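Local coordinates for protein beta-glucoside kinase (Listeria monocytogenes, PDB 4HTL) that catalyses the ATP-dependent phosphorylation of cellobiose to cellobiose-6'-phosphate and may also act as a transcriptional regulator of the cellobiose-PTS operon, at residues Ile241-Gly246 against Thr252-Leu257; Glu46-Leu51 against Lys90-Ala95. All blocks are in the same frame, centred on the assembly; numbering follows the deposited sequence.

Contact 1. Residues Ile241-Gly246 against Thr252-Leu257; sequences IFIGGG and TFIAEL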
loop_
_atom_site.group_PDB
_atom_site.type_symbol
_atom_site.label_atom_id
_atom_site.label_comp_id
_atom_site.label_asym_id
_atom_site.label_seq_id
_atom_site.Cartn_x
_atom_site.Cartn_y
_atom_site.Cartn_z
ATOM N N ILE A 241 11.954 4.839 3.179
ATOM C CA ILE A 241 10.869 5.814 3.238
ATOM C C ILE A 241 11.486 7.161 3.522
ATOM O O ILE A 241 12.124 7.369 4.564
ATOM C CB ILE A 241 9.811 5.477 4.313
ATOM C CG1 ILE A 241 9.218 4.058 4.050
ATOM C CG2 ILE A 241 8.688 6.543 4.367
ATOM C CD1 ILE A 241 8.239 3.595 5.110
ATOM N N PHE A 242 11.284 8.065 2.585
ATOM C CA PHE A 242 11.801 9.425 2.700
ATOM C C PHE A 242 10.736 10.331 3.269
ATOM O O PHE A 242 9.626 10.438 2.707
ATOM C CB PHE A 242 12.297 9.942 1.354
ATOM C CG PHE A 242 13.392 9.085 0.741
ATOM C CD1 PHE A 242 14.587 8.910 1.393
ATOM C CD2 PHE A 242 13.188 8.381 -0.445
ATOM C CE1 PHE A 242 15.572 8.095 0.889
ATOM C CE2 PHE A 242 14.183 7.594 -0.968
ATOM C CZ PHE A 242 15.357 7.433 -0.306
ATOM N N ILE A 243 11.073 11.014 4.362
ATOM C CA ILE A 243 10.082 11.811 5.057
ATOM C C ILE A 243 10.425 13.283 4.936
ATOM O O ILE A 243 11.579 13.674 5.129
ATOM C CB ILE A 243 9.950 11.432 6.548
ATOM C CG1 ILE A 243 9.772 9.891 6.745
ATOM C CG2 ILE A 243 8.747 12.229 7.144
ATOM C CD1 ILE A 243 9.717 9.381 8.202
ATOM N N GLY A 244 9.424 14.070 4.507
ATOM C CA GLY A 244 9.584 15.478 4.279
ATOM C C GLY A 244 8.398 16.272 4.797
ATOM O O GLY A 244 7.544 15.751 5.509
ATOM N N GLY A 245 8.374 17.560 4.455
ATOM C CA GLY A 245 7.313 18.460 4.858
ATOM C C GLY A 245 7.702 19.309 6.064
ATOM O O GLY A 245 8.851 19.308 6.515
ATOM N N GLY A 246 6.695 19.980 6.628
ATOM C CA GLY A 246 6.857 20.826 7.800
ATOM C C GLY A 246 7.579 20.178 8.963
ATOM O O GLY A 246 8.297 20.842 9.678
ATOM N N THR A 252 16.009 17.054 14.744
ATOM C CA THR A 252 16.292 15.712 15.197
ATOM C C THR A 252 15.133 14.738 14.977
ATOM O O THR A 252 15.128 13.643 15.506
ATOM C CB THR A 252 16.667 15.760 16.677
ATOM O OG1 THR A 252 15.584 16.372 17.399
ATOM C CG2 THR A 252 18.026 16.496 16.886
ATOM N N PHE A 253 14.187 15.087 14.116
ATOM C CA PHE A 253 12.991 14.236 14.029
ATOM C C PHE A 253 13.264 12.832 13.549
ATOM O O PHE A 253 12.629 11.913 14.038
ATOM C CB PHE A 253 11.820 14.880 13.263
ATOM C CG PHE A 253 11.792 14.572 11.790
ATOM C CD1 PHE A 253 11.095 13.459 11.293
ATOM C CD2 PHE A 253 12.421 15.413 10.888
ATOM C CE1 PHE A 253 11.074 13.198 9.930
ATOM C CE2 PHE A 253 12.401 15.156 9.522
ATOM C CZ PHE A 253 11.731 14.043 9.045
ATOM N N ILE A 254 14.200 12.616 12.619
ATOM C CA ILE A 254 14.470 11.219 12.184
ATOM C C ILE A 254 14.992 10.353 13.361
ATOM O O ILE A 254 14.500 9.205 13.568
ATOM C CB ILE A 254 15.440 11.149 10.960
ATOM C CG1 ILE A 254 14.731 11.718 9.720
ATOM C CG2 ILE A 254 15.880 9.701 10.724
ATOM C CD1 ILE A 254 13.609 10.873 9.142
ATOM N N ALA A 255 15.940 10.895 14.130
ATOM C CA ALA A 255 16.487 10.178 15.290
ATOM C C ALA A 255 15.357 9.910 16.278
ATOM O O ALA A 255 15.279 8.810 16.839
ATOM C CB ALA A 255 17.646 10.914 15.979
ATOM N N GLU A 256 14.461 10.883 16.427
ATOM C CA GLU A 256 13.330 10.759 17.391
ATOM C C GLU A 256 12.318 9.676 16.958
ATOM O O GLU A 256 11.844 8.910 17.755
ATOM C CB GLU A 256 12.663 12.090 17.593
ATOM C CG GLU A 256 13.532 13.075 18.371
ATOM C CD GLU A 256 12.786 14.363 18.634
ATOM O OE1 GLU A 256 12.712 15.210 17.793
ATOM O OE2 GLU A 256 12.267 14.535 19.701
ATOM N N LEU A 257 12.057 9.612 15.656
ATOM C CA LEU A 257 11.185 8.584 15.101
ATOM C C LEU A 257 11.807 7.223 15.200
ATOM O O LEU A 257 11.147 6.275 15.554
ATOM C CB LEU A 257 10.840 8.850 13.648
ATOM C CG LEU A 257 9.762 9.866 13.374
ATOM C CD1 LEU A 257 9.592 10.013 11.854
ATOM C CD2 LEU A 257 8.468 9.532 14.128
#

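Contact 2. Residues Glu46-Leu51 against Lys90-Ala95; sequences EMKVFL and KEWLEA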
loop_
_atom_site.group_PDB
_atom_site.type_symbol
_atom_site.label_atom_id
_atom_site.label_comp_id
_atom_site.label_asym_id
_atom_site.label_seq_id
_atom_site.Cartn_x
_atom_site.Cartn_y
_atom_site.Cartn_z
ATOM N N GLU A 46 -1.617 33.867 -12.911
ATOM C CA GLU A 46 -0.179 33.865 -12.618
ATOM C C GLU A 46 0.604 33.073 -13.666
ATOM O O GLU A 46 1.690 33.494 -14.100
ATOM C CB GLU A 46 0.098 33.311 -11.235
ATOM C CG GLU A 46 -0.492 34.045 -10.052
ATOM C CD GLU A 46 0.227 35.318 -9.669
ATOM O OE1 GLU A 46 1.362 35.576 -10.180
ATOM O OE2 GLU A 46 -0.358 36.027 -8.808
HETATM N N MSE A 47 0.063 31.942 -14.106
HETATM C CA MSE A 47 0.718 31.183 -15.172
HETATM C C MSE A 47 0.860 31.976 -16.466
HETATM O O MSE A 47 1.949 32.007 -17.081
HETATM C CB MSE A 47 -0.043 29.884 -15.457
HETATM C CG MSE A 47 0.116 28.885 -14.368
HETATM SE SE MSE A 47 -0.990 27.329 -14.613
HETATM C CE MSE A 47 -0.147 26.202 -13.339
ATOM N N LYS A 48 -0.246 32.591 -16.894
ATOM C CA LYS A 48 -0.252 33.391 -18.113
ATOM C C LYS A 48 0.786 34.501 -18.053
ATOM O O LYS A 48 1.524 34.745 -19.030
ATOM C CB LYS A 48 -1.647 33.998 -18.368
ATOM C CG LYS A 48 -2.536 33.099 -19.167
ATOM C CD LYS A 48 -3.857 33.780 -19.502
ATOM C CE LYS A 48 -3.754 34.611 -20.763
ATOM N NZ LYS A 48 -3.542 33.764 -21.975
ATOM N N VAL A 49 0.858 35.162 -16.903
ATOM C CA VAL A 49 1.801 36.288 -16.712
ATOM C C VAL A 49 3.248 35.773 -16.769
ATOM O O VAL A 49 4.084 36.347 -17.478
ATOM C CB VAL A 49 1.504 37.059 -15.393
ATOM C CG1 VAL A 49 2.645 38.018 -15.020
ATOM C CG2 VAL A 49 0.172 37.806 -15.500
ATOM N N PHE A 50 3.532 34.661 -16.092
ATOM C CA PHE A 50 4.897 34.088 -16.109
ATOM C C PHE A 50 5.327 33.680 -17.516
ATOM O O PHE A 50 6.463 33.928 -17.905
ATOM C CB PHE A 50 4.987 32.881 -15.176
ATOM C CG PHE A 50 6.389 32.322 -14.977
ATOM C CD1 PHE A 50 7.303 32.950 -14.155
ATOM C CD2 PHE A 50 6.778 31.150 -15.608
ATOM C CE1 PHE A 50 8.583 32.417 -13.963
ATOM C CE2 PHE A 50 8.055 30.621 -15.430
ATOM C CZ PHE A 50 8.957 31.259 -14.612
ATOM N N LEU A 51 4.410 33.084 -18.287
ATOM C CA LEU A 51 4.723 32.635 -19.658
ATOM C C LEU A 51 5.029 33.802 -20.614
ATOM O O LEU A 51 5.972 33.724 -21.403
ATOM C CB LEU A 51 3.593 31.754 -20.201
ATOM C CG LEU A 51 3.447 30.383 -19.513
ATOM C CD1 LEU A 51 2.102 29.727 -19.837
ATOM C CD2 LEU A 51 4.635 29.470 -19.871
ATOM N N LYS A 90 -3.843 20.455 -19.036
ATOM C CA LYS A 90 -2.902 20.231 -20.172
ATOM C C LYS A 90 -3.463 20.845 -21.450
ATOM O O LYS A 90 -2.759 21.578 -22.156
ATOM C CB LYS A 90 -2.620 18.742 -20.373
ATOM C CG LYS A 90 -1.668 18.380 -21.520
ATOM C CD LYS A 90 -1.411 16.876 -21.624
ATOM C CE LYS A 90 -0.785 16.536 -22.989
ATOM N NZ LYS A 90 -0.513 15.083 -23.081
ATOM N N GLU A 91 -4.720 20.557 -21.759
ATOM C CA GLU A 91 -5.314 21.070 -22.997
ATOM C C GLU A 91 -5.491 22.581 -22.968
ATOM O O GLU A 91 -5.369 23.229 -23.998
ATOM C CB GLU A 91 -6.637 20.400 -23.284
ATOM C CG GLU A 91 -6.485 18.973 -23.757
ATOM C CD GLU A 91 -7.817 18.276 -23.944
ATOM O OE1 GLU A 91 -7.785 17.113 -24.385
ATOM O OE2 GLU A 91 -8.885 18.867 -23.644
ATOM N N TRP A 92 -5.787 23.133 -21.791
ATOM C CA TRP A 92 -5.896 24.578 -21.624
ATOM C C TRP A 92 -4.592 25.249 -21.946
ATOM O O TRP A 92 -4.556 26.194 -22.737
ATOM C CB TRP A 92 -6.341 24.925 -20.200
ATOM C CG TRP A 92 -6.632 26.391 -20.001
ATOM C CD1 TRP A 92 -7.817 27.061 -20.267
ATOM C CD2 TRP A 92 -5.721 27.421 -19.468
ATOM N NE1 TRP A 92 -7.708 28.405 -19.952
ATOM C CE2 TRP A 92 -6.478 28.680 -19.461
ATOM C CE3 TRP A 92 -4.419 27.419 -18.997
ATOM C CZ2 TRP A 92 -5.917 29.878 -19.011
ATOM C CZ3 TRP A 92 -3.867 28.627 -18.546
ATOM C CH2 TRP A 92 -4.600 29.830 -18.556
ATOM N N LEU A 93 -3.507 24.749 -21.351
ATOM C CA LEU A 93 -2.179 25.327 -21.540
ATOM C C LEU A 93 -1.680 25.145 -22.985
ATOM O O LEU A 93 -1.024 26.039 -23.531
ATOM C CB LEU A 93 -1.185 24.738 -20.521
ATOM C CG LEU A 93 -1.266 25.238 -19.065
ATOM C CD1 LEU A 93 -0.473 24.341 -18.095
ATOM C CD2 LEU A 93 -0.779 26.678 -18.996
ATOM N N GLU A 94 -2.000 24.004 -23.598
ATOM C CA GLU A 94 -1.655 23.757 -25.003
ATOM C C GLU A 94 -2.361 24.762 -25.915
ATOM O O GLU A 94 -1.749 25.298 -26.849
ATOM C CB GLU A 94 -2.038 22.338 -25.430
ATOM C CG GLU A 94 -1.154 21.250 -24.868
ATOM C CD GLU A 94 -1.706 19.864 -25.114
ATOM O OE1 GLU A 94 -2.939 19.713 -25.277
ATOM O OE2 GLU A 94 -0.890 18.923 -25.115
ATOM N N ALA A 95 -3.640 25.017 -25.639
ATOM C CA ALA A 95 -4.436 25.940 -26.442
ATOM C C ALA A 95 -3.932 27.375 -26.240
ATOM O O ALA A 95 -3.877 28.150 -27.174
ATOM C CB ALA A 95 -5.920 25.845 -26.084
#

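Contact 1. Residues Ile241-Gly246 against Thr252-Leu257
I243 meets F253, I254 and L257 in a buried, essentially apolar strand-to-helix contact within the beta-alpha-beta unit formed by strand 240-244, helix 253-261 and strand 270-273. The axes of the short strand and helix segments pass 11.1 Å apart at 127°, so the helix, entered after a short loop, runs back obliquely over the strand. I243 is the single residue of the strand that does the touching, and its two branches serve different partners. With CG1 beside the backbone N (chi1 -50°) and an extended chi2, CD1 is carried out to the helix, where it meets CD1 of L257 tip to tip at 3.7 Å; CD1 of I254 lies farther from the same I243 CD1, at 4.3 Å. The other branch, CG2, approaches CE1 of F253 obliquely at 3.8 Å. The carbonyl O of I243 lies at the edge of that ring, in its plane, with CZ of F253 3.9 Å from O of I243. F253 and L257 are each modelled in two conformers, and their distances hold for one. T273 of the neighbouring strand touches F253 and I254, while Y222 and I225 of helix 212-236 touch L257. Apart from the I243 carbonyl at the ring edge, the side chains meet through carbon, which implies cohesion by van der Waals contact and exclusion of water rather than by directional bonds.

Contact 2. Residues Glu46-Leu51 against Lys90-Ala95
L93 reaches between selenomethionine 47 (M47) and L51, one turn apart on the other helix, and this apolar trio is the inner part, with M47 and L93 buried, of a contact between helices 40-52 and 89-97. CD2 of L93 does the touching on both counts: it stands 4.4 Å from SE of M47 and 4.3 Å from CD1 of L51. These are modest contacts, in keeping with segment axes that come no closer than 12.2 Å; the helices run in roughly the same direction, 37° apart. Beneath the trio lies the sheet: L51 and L93 both touch I60 of strand 59-64, L93 also touches V62, and M47 packs on I11 of strand 6-11.

The outer side is the more exposed, although its closest approach is shorter. There K48 passes W92 at about a right angle, its CG 3.9 Å from CH2 of the indole and its CD 4.1 Å from the same CH2, an aliphatic contact made obliquely to the ring. W92 holds CG anti to its backbone N (chi1 -173°), which swings the six-membered ring out toward the lysine. The lysine chain then bends at its third and fourth torsions, and its NZ forms a salt bridge with E96, just beyond the second segment. F87, on the short strand leading into this helix, meets the W92 ring.

Two helices lying side by side on a mixed sheet of strand order 3-2-1-4-5 are typical of the N-terminal domain of ROK kinases, members of the actin-like ATPase clan. M47 lies about 4 Å, side chain to side chain, from F9, a residue of the probable ATP-binding segment.

Contacts 1 and 2 lie on opposite sides of the chain's centre, their own centres 36 Å apart and their nearest atoms about 21 Å apart. They share no helix or strand: contact 1 belongs to the sheet containing strand 240-244, contact 2 to the one containing strands 6-11 and 59-64, and both sheets have the strand order 3-2-1-4-5 of the duplicated actin-like fold. Contact 1 is core, joining a strand to the helix that follows it closely in sequence. Contact 2 joins segments 39 residues apart and is only partly buried; it combines an apolar interior with a lysine and tryptophan at its solvent margin, whereas contact 1 is made almost entirely by hydrocarbon groups.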